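Aromatic-amino-acid:2-oxoglutarate transaminase (Candida albicans, PDB 6HND) probably catalyses pyridoxal-phosphate-dependent transfer of amino groups from aromatic amino acids to 2-oxoglutarate. Local coordinates at residues G426-I431 and F441-P446; D450-M455 and F481-S486; K456-K461 and Y514-N519. All coordinates share one frame; numbering follows the deposited sequence.

Contact 1: G426-I431 and F441-P446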
loop_
_atom_site.group_PDB
_atom_site.type_symbol
_atom_site.label_atom_id
_atom_site.label_comp_id
_atom_site.label_asym_id
_atom_site.label_seq_id
_atom_site.Cartn_x
_atom_site.Cartn_y
_atom_site.Cartn_z
ATOM N N GLY B 426 -33.335 -31.388 12.895
ATOM C CA GLY B 426 -33.747 -30.082 12.329
ATOM C C GLY B 426 -33.312 -28.879 13.165
ATOM O O GLY B 426 -33.852 -27.813 12.953
ATOM N N TYR B 427 -32.329 -29.015 14.053
ATOM C CA TYR B 427 -31.822 -27.885 14.874
ATOM C C TYR B 427 -30.945 -26.979 13.996
ATOM O O TYR B 427 -30.855 -25.763 14.248
ATOM C CB TYR B 427 -31.021 -28.361 16.092
ATOM C CG TYR B 427 -31.723 -29.258 17.084
ATOM C CD1 TYR B 427 -33.094 -29.269 17.253
ATOM C CD2 TYR B 427 -30.971 -30.077 17.907
ATOM C CE1 TYR B 427 -33.700 -30.090 18.195
ATOM C CE2 TYR B 427 -31.554 -30.911 18.842
ATOM C CZ TYR B 427 -32.923 -30.916 18.994
ATOM O OH TYR B 427 -33.454 -31.761 19.923
ATOM N N VAL B 428 -30.276 -27.569 13.012
ATOM C CA VAL B 428 -29.338 -26.836 12.123
ATOM C C VAL B 428 -29.665 -27.201 10.680
ATOM O O VAL B 428 -30.248 -28.281 10.434
ATOM C CB VAL B 428 -27.867 -27.131 12.472
ATOM C CG1 VAL B 428 -27.539 -26.793 13.930
ATOM C CG2 VAL B 428 -27.484 -28.568 12.138
ATOM N N ASP B 429 -29.325 -26.302 9.764
ATOM C CA ASP B 429 -29.396 -26.541 8.302
ATOM C C ASP B 429 -28.184 -25.844 7.712
ATOM O O ASP B 429 -27.520 -25.097 8.466
ATOM C CB ASP B 429 -30.701 -26.022 7.691
ATOM C CG ASP B 429 -31.092 -26.720 6.395
ATOM O OD1 ASP B 429 -30.254 -27.432 5.832
ATOM O OD2 ASP B 429 -32.231 -26.543 5.970
ATOM N N VAL B 430 -27.924 -26.102 6.436
ATOM C CA VAL B 430 -26.773 -25.554 5.683
ATOM C C VAL B 430 -27.289 -25.114 4.324
ATOM O O VAL B 430 -28.068 -25.877 3.725
ATOM C CB VAL B 430 -25.670 -26.603 5.519
ATOM C CG1 VAL B 430 -24.327 -26.010 5.860
ATOM C CG2 VAL B 430 -25.920 -27.829 6.377
ATOM N N ILE B 431 -26.890 -23.922 3.887
ATOM C CA ILE B 431 -26.911 -23.525 2.456
ATOM C C ILE B 431 -25.710 -24.188 1.770
ATOM O O ILE B 431 -24.595 -24.006 2.272
ATOM C CB ILE B 431 -26.877 -21.999 2.287
ATOM C CG1 ILE B 431 -27.894 -21.289 3.189
ATOM C CG2 ILE B 431 -27.073 -21.650 0.817
ATOM C CD1 ILE B 431 -29.324 -21.773 3.009
ATOM N N PHE B 441 -24.435 -21.615 8.043
ATOM C CA PHE B 441 -24.871 -22.663 8.998
ATOM C C PHE B 441 -25.991 -22.055 9.829
ATOM O O PHE B 441 -25.699 -21.227 10.718
ATOM C CB PHE B 441 -23.686 -23.116 9.848
ATOM C CG PHE B 441 -23.958 -24.258 10.783
ATOM C CD1 PHE B 441 -24.069 -25.549 10.306
ATOM C CD2 PHE B 441 -24.018 -24.056 12.153
ATOM C CE1 PHE B 441 -24.274 -26.613 11.176
ATOM C CE2 PHE B 441 -24.248 -25.112 13.020
ATOM C CZ PHE B 441 -24.342 -26.392 12.531
ATOM N N LYS B 442 -27.218 -22.443 9.507
ATOM C CA LYS B 442 -28.461 -21.921 10.111
ATOM C C LYS B 442 -28.742 -22.651 11.421
ATOM O O LYS B 442 -28.506 -23.867 11.524
ATOM C CB LYS B 442 -29.601 -22.055 9.102
ATOM C CG LYS B 442 -29.490 -21.107 7.915
ATOM C CD LYS B 442 -30.772 -20.915 7.149
ATOM C CE LYS B 442 -30.907 -21.902 6.010
ATOM N NZ LYS B 442 -31.866 -21.420 4.990
ATOM N N ILE B 443 -29.200 -21.887 12.399
ATOM C CA ILE B 443 -29.670 -22.365 13.720
ATOM C C ILE B 443 -31.178 -22.121 13.759
ATOM O O ILE B 443 -31.571 -20.919 13.778
ATOM C CB ILE B 443 -28.949 -21.591 14.839
ATOM C CG1 ILE B 443 -27.431 -21.538 14.635
ATOM C CG2 ILE B 443 -29.351 -22.159 16.191
ATOM C CD1 ILE B 443 -26.762 -22.884 14.436
ATOM N N ASN B 444 -31.966 -23.201 13.759
ATOM C CA ASN B 444 -33.453 -23.176 13.787
ATOM C C ASN B 444 -33.894 -22.901 15.239
ATOM O O ASN B 444 -34.576 -23.755 15.863
ATOM C CB ASN B 444 -34.056 -24.416 13.092
ATOM C CG ASN B 444 -33.642 -24.507 11.622
ATOM O OD1 ASN B 444 -33.440 -23.478 10.952
ATOM N ND2 ASN B 444 -33.507 -25.719 11.085
ATOM N N LEU B 445 -33.587 -21.703 15.743
ATOM C CA LEU B 445 -34.158 -21.236 17.037
ATOM C C LEU B 445 -35.670 -21.126 16.875
ATOM O O LEU B 445 -36.144 -20.786 15.801
ATOM C CB LEU B 445 -33.560 -19.883 17.450
ATOM C CG LEU B 445 -32.058 -19.884 17.681
ATOM C CD1 LEU B 445 -31.535 -18.475 17.774
ATOM C CD2 LEU B 445 -31.698 -20.676 18.907
ATOM N N PRO B 446 -36.475 -21.389 17.929
ATOM C CA PRO B 446 -37.882 -20.986 17.925
ATOM C C PRO B 446 -38.030 -19.508 17.530
ATOM O O PRO B 446 -37.254 -18.673 17.954
ATOM C CB PRO B 446 -38.380 -21.234 19.356
ATOM C CG PRO B 446 -37.386 -22.215 19.959
ATOM C CD PRO B 446 -36.088 -22.089 19.160
#
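Asn444 holds two successive carbonyls just ahead of strand 428-430, one with its backbone and one with its side chain. Its N donates to Tyr427 O at 2.8 Å, while its ND2 reaches Gly426 O, also at 2.8 Å, in a nearly straight bond (168° at the hydrogen). The Gly426 oxygen lies in the plane of the Asn444 amide, yet the donor stands above the Gly426 carbonyl plane. A chi1 of -60° sets the amide on the side of the backbone N, which lets ND2 reach Gly426 while N bonds to Tyr427. Asn444 is also the centre of an inverse gamma turn, closed by a weak bond from Leu445 N to Ile443 O, and Gly426 ends helix 421-424 in a Schellman motif, so the side chain ties a helix end to a strand end.

Beyond this point the strands pair regularly. Asp429 and Lys442 form the hydrogen-bonded pair, Asp429 N giving to Lys442 O (3.1 Å) and Lys442 N to Asp429 O (2.9 Å). On their face, Lys442 bends at chi3 and passes close to Ile431, with CE 3.4 Å from Ile431 CD1, a tight approach. Its ammonium group is hydrogen-bonded to Phe212 O. On the other face, Val428 CG1 lies 3.5 Å from Phe441 CZ in an oblique approach to the ring and 4.0 Å from Ile443 CD1, whereas Val430 CG1 sits at the ring's edge. Helix 499-518 covers this apolar face. The whole is an antiparallel beta hairpin at the margin of the four-stranded sheet in the C-terminal small domain, as in class I aminotransferases.

Contact 2: D450-M455 and F481-S486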
loop_
_atom_site.group_PDB
_atom_site.type_symbol
_atom_site.label_atom_id
_atom_site.label_comp_id
_atom_site.label_asym_id
_atom_site.label_seq_id
_atom_site.Cartn_x
_atom_site.Cartn_y
_atom_site.Cartn_z
ATOM N N ASP B 450 -35.246 -14.477 21.648
ATOM C CA ASP B 450 -34.309 -13.371 21.348
ATOM C C ASP B 450 -33.143 -13.960 20.534
ATOM O O ASP B 450 -32.373 -14.777 21.088
ATOM C CB ASP B 450 -33.878 -12.706 22.661
ATOM C CG ASP B 450 -33.051 -11.436 22.482
ATOM O OD1 ASP B 450 -32.202 -11.402 21.557
ATOM O OD2 ASP B 450 -33.249 -10.496 23.289
ATOM N N VAL B 451 -33.045 -13.596 19.256
ATOM C CA VAL B 451 -32.042 -14.167 18.299
ATOM C C VAL B 451 -30.611 -13.848 18.763
ATOM O O VAL B 451 -29.821 -14.802 18.922
ATOM C CB VAL B 451 -32.263 -13.677 16.852
ATOM C CG1 VAL B 451 -31.092 -14.063 15.965
ATOM C CG2 VAL B 451 -33.562 -14.222 16.271
ATOM N N LEU B 452 -30.282 -12.563 18.910
ATOM C CA LEU B 452 -28.939 -12.092 19.348
ATOM C C LEU B 452 -28.557 -12.758 20.675
ATOM O O LEU B 452 -27.436 -13.285 20.776
ATOM C CB LEU B 452 -28.956 -10.572 19.502
ATOM C CG LEU B 452 -29.142 -9.787 18.207
ATOM C CD1 LEU B 452 -28.992 -8.293 18.469
ATOM C CD2 LEU B 452 -28.149 -10.249 17.154
ATOM N N GLN B 453 -29.457 -12.747 21.649
ATOM C CA GLN B 453 -29.153 -13.264 22.999
ATOM C C GLN B 453 -28.820 -14.763 22.909
ATOM O O GLN B 453 -27.809 -15.171 23.493
ATOM C CB GLN B 453 -30.322 -12.978 23.936
ATOM C CG GLN B 453 -30.064 -13.432 25.362
ATOM C CD GLN B 453 -31.344 -13.661 26.130
ATOM O OE1 GLN B 453 -32.155 -14.539 25.798
ATOM N NE2 GLN B 453 -31.520 -12.862 27.177
ATOM N N LYS B 454 -29.626 -15.570 22.212
ATOM C CA LYS B 454 -29.420 -17.049 22.167
ATOM C C LYS B 454 -28.216 -17.384 21.288
ATOM O O LYS B 454 -27.507 -18.384 21.573
ATOM C CB LYS B 454 -30.655 -17.784 21.639
ATOM C CG LYS B 454 -31.867 -17.771 22.561
ATOM C CD LYS B 454 -31.519 -18.110 23.997
ATOM C CE LYS B 454 -32.721 -18.559 24.796
ATOM N NZ LYS B 454 -32.332 -18.876 26.182
ATOM N N MET B 455 -28.014 -16.618 20.221
ATOM C CA MET B 455 -26.867 -16.861 19.310
ATOM C C MET B 455 -25.570 -16.588 20.084
ATOM O O MET B 455 -24.641 -17.384 19.922
ATOM C CB MET B 455 -26.964 -16.013 18.032
ATOM C CG MET B 455 -28.050 -16.504 17.053
ATOM S SD MET B 455 -27.767 -18.191 16.401
ATOM C CE MET B 455 -26.238 -17.921 15.507
ATOM N N PHE B 481 -31.673 -3.886 12.032
ATOM C CA PHE B 481 -32.318 -4.221 10.746
ATOM C C PHE B 481 -32.294 -5.733 10.504
ATOM O O PHE B 481 -33.324 -6.256 10.077
ATOM C CB PHE B 481 -31.587 -3.530 9.604
ATOM C CG PHE B 481 -32.250 -3.691 8.263
ATOM C CD1 PHE B 481 -33.316 -2.875 7.897
ATOM C CD2 PHE B 481 -31.772 -4.625 7.356
ATOM C CE1 PHE B 481 -33.898 -3.001 6.640
ATOM C CE2 PHE B 481 -32.333 -4.723 6.091
ATOM C CZ PHE B 481 -33.399 -3.915 5.736
ATOM N N SER B 482 -31.149 -6.383 10.737
ATOM C CA SER B 482 -30.854 -7.768 10.297
ATOM C C SER B 482 -31.013 -8.808 11.424
ATOM O O SER B 482 -30.847 -9.993 11.157
ATOM C CB SER B 482 -29.484 -7.772 9.706
ATOM O OG SER B 482 -29.439 -6.856 8.635
ATOM N N LYS B 483 -31.343 -8.377 12.629
ATOM C CA LYS B 483 -31.544 -9.188 13.864
ATOM C C LYS B 483 -32.205 -10.527 13.523
ATOM O O LYS B 483 -31.654 -11.590 13.902
ATOM C CB LYS B 483 -32.456 -8.413 14.834
ATOM C CG LYS B 483 -32.019 -8.349 16.285
ATOM C CD LYS B 483 -33.149 -8.051 17.274
ATOM C CE LYS B 483 -33.965 -6.817 16.938
ATOM N NZ LYS B 483 -35.257 -7.166 16.303
ATOM N N ASP B 484 -33.373 -10.468 12.879
ATOM C CA ASP B 484 -34.254 -11.653 12.675
ATOM C C ASP B 484 -33.625 -12.665 11.713
ATOM O O ASP B 484 -34.067 -13.788 11.760
ATOM C CB ASP B 484 -35.633 -11.263 12.156
ATOM C CG ASP B 484 -36.475 -10.560 13.203
ATOM O OD1 ASP B 484 -36.259 -10.823 14.418
ATOM O OD2 ASP B 484 -37.330 -9.749 12.789
ATOM N N ARG B 485 -32.642 -12.290 10.886
ATOM C CA ARG B 485 -31.966 -13.219 9.941
ATOM C C ARG B 485 -30.538 -13.521 10.403
ATOM O O ARG B 485 -29.764 -14.138 9.621
ATOM C CB ARG B 485 -32.064 -12.614 8.541
ATOM C CG ARG B 485 -33.501 -12.546 8.057
ATOM C CD ARG B 485 -33.631 -11.905 6.706
ATOM N NE ARG B 485 -33.257 -10.511 6.781
ATOM C CZ ARG B 485 -33.956 -9.553 7.367
ATOM N NH1 ARG B 485 -35.109 -9.815 7.961
ATOM N NH2 ARG B 485 -33.483 -8.319 7.372
ATOM N N SER B 486 -30.208 -13.165 11.645
ATOM C CA SER B 486 -28.840 -13.253 12.220
ATOM C C SER B 486 -28.624 -14.627 12.841
ATOM O O SER B 486 -27.525 -14.838 13.402
ATOM C CB SER B 486 -28.607 -12.176 13.230
ATOM O OG SER B 486 -28.493 -10.930 12.577
#
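Val451 packs against the carbonyl of Lys483, mostly through CG1. Its CB lies 3.7 Å from Lys483 O. Next, CG1, anti to the backbone N (chi1 170°), advances to 3.3 Å from the same oxygen and also rests beside Ser486, 4.1 Å from its CB. The other branch, CG2, looks past the oxygen toward the backbone of Asp484, with 4.5 Å to Asp484 CA. The carbonyl that Val451 covers has a polar partner too: Ser486 N donates to it within its own segment.

The contact sets the first turn of helix 451-465 against segment 481-486, which leads from the short helix 479-482 to strand 488-492 of the antiparallel sheet. Asp450 caps that first turn: as N-cap residue it accepts from Gln453 N through OD1, which is approached from above the carboxylate plane. In the other segment, Ser486 OG and Arg485 N both give to Ser482 O from opposite faces of its carbonyl plane, fixing the backbone that meets Val451.

Leu452 widens the apolar patch. Its side chain crosses that of Lys483 at about a right angle, with CD1 3.7 Å from Lys483 CG, so the lysine contributes its aliphatic stem. A turn further along, Met455 bends at chi2 and chi3 and sets CE 3.9 Å from Ser486 O, while Tyr473 packs against both Leu452 and Met455.

Contact 3: K456-K461 and Y514-N519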
loop_
_atom_site.group_PDB
_atom_site.type_symbol
_atom_site.label_atom_id
_atom_site.label_comp_id
_atom_site.label_asym_id
_atom_site.label_seq_id
_atom_site.Cartn_x
_atom_site.Cartn_y
_atom_site.Cartn_z
ATOM N N LYS B 456 -25.526 -15.566 20.950
ATOM C CA LYS B 456 -24.314 -15.250 21.775
ATOM C C LYS B 456 -24.064 -16.381 22.778
ATOM O O LYS B 456 -22.920 -16.800 22.920
ATOM C CB LYS B 456 -24.429 -13.908 22.501
ATOM C CG LYS B 456 -24.294 -12.689 21.612
ATOM C CD LYS B 456 -24.877 -11.424 22.228
ATOM C CE LYS B 456 -24.875 -10.255 21.259
ATOM N NZ LYS B 456 -25.627 -9.098 21.805
ATOM N N LEU B 457 -25.119 -16.873 23.414
ATOM C CA LEU B 457 -25.050 -17.981 24.392
ATOM C C LEU B 457 -24.536 -19.234 23.676
ATOM O O LEU B 457 -23.630 -19.888 24.219
ATOM C CB LEU B 457 -26.449 -18.178 24.986
ATOM C CG LEU B 457 -26.484 -18.781 26.387
ATOM C CD1 LEU B 457 -25.633 -17.967 27.346
ATOM C CD2 LEU B 457 -27.912 -18.898 26.888
ATOM N N LEU B 458 -25.036 -19.498 22.459
ATOM C CA LEU B 458 -24.625 -20.660 21.628
ATOM C C LEU B 458 -23.158 -20.496 21.223
ATOM O O LEU B 458 -22.425 -21.514 21.191
ATOM C CB LEU B 458 -25.554 -20.767 20.415
ATOM C CG LEU B 458 -25.269 -21.905 19.441
ATOM C CD1 LEU B 458 -25.103 -23.235 20.164
ATOM C CD2 LEU B 458 -26.374 -22.003 18.388
ATOM N N LEU B 459 -22.718 -19.263 20.955
ATOM C CA LEU B 459 -21.307 -19.014 20.560
ATOM C C LEU B 459 -20.390 -19.456 21.713
ATOM O O LEU B 459 -19.440 -20.227 21.449
ATOM C CB LEU B 459 -21.099 -17.539 20.209
ATOM C CG LEU B 459 -19.725 -17.208 19.613
ATOM C CD1 LEU B 459 -19.491 -17.956 18.304
ATOM C CD2 LEU B 459 -19.555 -15.698 19.413
ATOM N N TRP B 460 -20.676 -19.031 22.952
ATOM C CA TRP B 460 -19.901 -19.477 24.138
ATOM C C TRP B 460 -19.826 -21.013 24.153
ATOM O O TRP B 460 -18.730 -21.533 24.378
ATOM C CB TRP B 460 -20.499 -18.942 25.435
ATOM C CG TRP B 460 -20.277 -17.484 25.644
ATOM C CD1 TRP B 460 -21.224 -16.499 25.689
ATOM C CD2 TRP B 460 -19.008 -16.846 25.845
ATOM N NE1 TRP B 460 -20.624 -15.293 25.918
ATOM C CE2 TRP B 460 -19.268 -15.471 26.008
ATOM C CE3 TRP B 460 -17.687 -17.300 25.900
ATOM C CZ2 TRP B 460 -18.243 -14.550 26.215
ATOM C CZ3 TRP B 460 -16.676 -16.388 26.093
ATOM C CH2 TRP B 460 -16.953 -15.031 26.249
ATOM N N LYS B 461 -20.937 -21.708 23.881
ATOM C CA LYS B 461 -21.002 -23.197 23.851
ATOM C C LYS B 461 -20.038 -23.791 22.804
ATOM O O LYS B 461 -19.344 -24.787 23.112
ATOM C CB LYS B 461 -22.431 -23.656 23.555
ATOM C CG LYS B 461 -22.712 -25.091 23.953
ATOM C CD LYS B 461 -22.300 -25.375 25.389
ATOM C CE LYS B 461 -23.062 -26.507 26.015
ATOM N NZ LYS B 461 -22.487 -26.836 27.334
ATOM N N TYR B 514 -26.374 -29.414 19.386
ATOM C CA TYR B 514 -27.188 -30.512 19.961
ATOM C C TYR B 514 -27.333 -30.327 21.475
ATOM O O TYR B 514 -28.477 -30.330 21.963
ATOM C CB TYR B 514 -26.584 -31.893 19.708
ATOM C CG TYR B 514 -27.507 -32.983 20.194
ATOM C CD1 TYR B 514 -28.649 -33.292 19.476
ATOM C CD2 TYR B 514 -27.293 -33.646 21.396
ATOM C CE1 TYR B 514 -29.542 -34.251 19.919
ATOM C CE2 TYR B 514 -28.180 -34.612 21.855
ATOM C CZ TYR B 514 -29.314 -34.915 21.114
ATOM O OH TYR B 514 -30.231 -35.845 21.515
ATOM N N GLU B 515 -26.220 -30.175 22.198
ATOM C CA GLU B 515 -26.272 -30.018 23.670
ATOM C C GLU B 515 -27.066 -28.757 23.976
ATOM O O GLU B 515 -27.901 -28.788 24.893
ATOM C CB GLU B 515 -24.891 -29.954 24.316
ATOM C CG GLU B 515 -24.916 -30.266 25.816
ATOM C CD GLU B 515 -23.814 -29.598 26.635
ATOM O OE1 GLU B 515 -24.139 -28.691 27.463
ATOM O OE2 GLU B 515 -22.624 -29.960 26.439
ATOM N N PHE B 516 -26.842 -27.686 23.224
ATOM C CA PHE B 516 -27.443 -26.362 23.532
ATOM C C PHE B 516 -28.966 -26.494 23.437
ATOM O O PHE B 516 -29.669 -26.016 24.367
ATOM C CB PHE B 516 -26.845 -25.280 22.635
ATOM C CG PHE B 516 -27.527 -23.943 22.715
ATOM C CD1 PHE B 516 -27.239 -23.063 23.740
ATOM C CD2 PHE B 516 -28.404 -23.545 21.733
ATOM C CE1 PHE B 516 -27.856 -21.826 23.808
ATOM C CE2 PHE B 516 -29.020 -22.310 21.795
ATOM C CZ PHE B 516 -28.753 -21.453 22.836
ATOM N N PHE B 517 -29.455 -27.160 22.386
ATOM C CA PHE B 517 -30.900 -27.442 22.157
ATOM C C PHE B 517 -31.454 -28.400 23.232
ATOM O O PHE B 517 -32.531 -28.095 23.808
ATOM C CB PHE B 517 -31.127 -27.940 20.726
ATOM C CG PHE B 517 -31.447 -26.836 19.738
ATOM C CD1 PHE B 517 -30.448 -25.994 19.259
ATOM C CD2 PHE B 517 -32.756 -26.610 19.331
ATOM C CE1 PHE B 517 -30.744 -24.985 18.360
ATOM C CE2 PHE B 517 -33.056 -25.593 18.444
ATOM C CZ PHE B 517 -32.045 -24.787 17.957
ATOM N N SER B 518 -30.737 -29.486 23.538
ATOM C CA SER B 518 -31.090 -30.468 24.603
ATOM C C SER B 518 -31.234 -29.746 25.955
ATOM O O SER B 518 -32.148 -30.110 26.721
ATOM C CB SER B 518 -30.081 -31.586 24.687
ATOM O OG SER B 518 -29.847 -32.155 23.398
ATOM N N ASN B 519 -30.391 -28.737 26.211
ATOM C CA ASN B 519 -30.387 -27.924 27.454
ATOM C C ASN B 519 -31.544 -26.910 27.482
ATOM O O ASN B 519 -31.605 -26.156 28.470
ATOM C CB ASN B 519 -29.064 -27.175 27.632
ATOM C CG ASN B 519 -27.877 -28.091 27.817
ATOM O OD1 ASN B 519 -28.033 -29.302 27.936
ATOM N ND2 ASN B 519 -26.685 -27.523 27.810
#
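Leu458 and Phe516 form the centre of a helix-helix contact in which helices 451-465 and 499-518 pack together beside the antiparallel sheet of the C-terminal domain; the segments 456-461 and 514-518 of these helices run at 130°, their axes approaching to 10.3 Å. Phe516 carries its CG opposite the backbone N (chi1 171°), an extended first torsion that sends the ring across the interface to helix 451-465. There Leu458 CB stands almost exactly over the middle of the ring, 4.0 Å from its centroid and 8° off the normal, a CH-pi contact. The leucine is likewise anti at its first torsion but turned at chi2, which brings CD1 to the root of the aromatic side chain, 3.6 Å from Phe516 CG, the two side chains crossing at about a right angle.

One turn on, Lys461 bends at chi2 and then runs straight to Glu515, whose chain is extended and meets it at about a right angle. The two form a salt bridge between Lys461 NZ and Glu515 OE1, but the modelled separation is implausibly short and the oxygen's place is uncertain. The pair has further partners: Glu515 OE2 is hydrogen-bonded to Tyr465 OH, and Lys461 NZ gives to Phe523 O, a bond that links this helix to the C-terminal tail. Trp460 instead donates through NE1 to Asp26 of the second subunit. Leu457 approaches the Phe516 ring obliquely, its CB 4.1 Å from Phe516 CE1.

How the contacts relate
Contact 1 comes first along the chain, closing the hairpin of strands 428-430 and 438-443 over nine intervening residues before helix 451-465 begins. That helix and its N-cap then supply the first segments of both other contacts. Contact 2 closes over 25 residues, when 481-486 returns to the helix start; contact 3 closes over 52, at the end of helix 499-518. Their segments alternate, so the two loops cross instead of nesting. Ile443 connects the contacts by packing on Met455 and Leu458, and Tyr427 stacks on Phe517, joining the hairpin to helix 499-518. Together they join the four-stranded sheet to helices 451-465 and 499-518 and to the segment leading into strand 488-492.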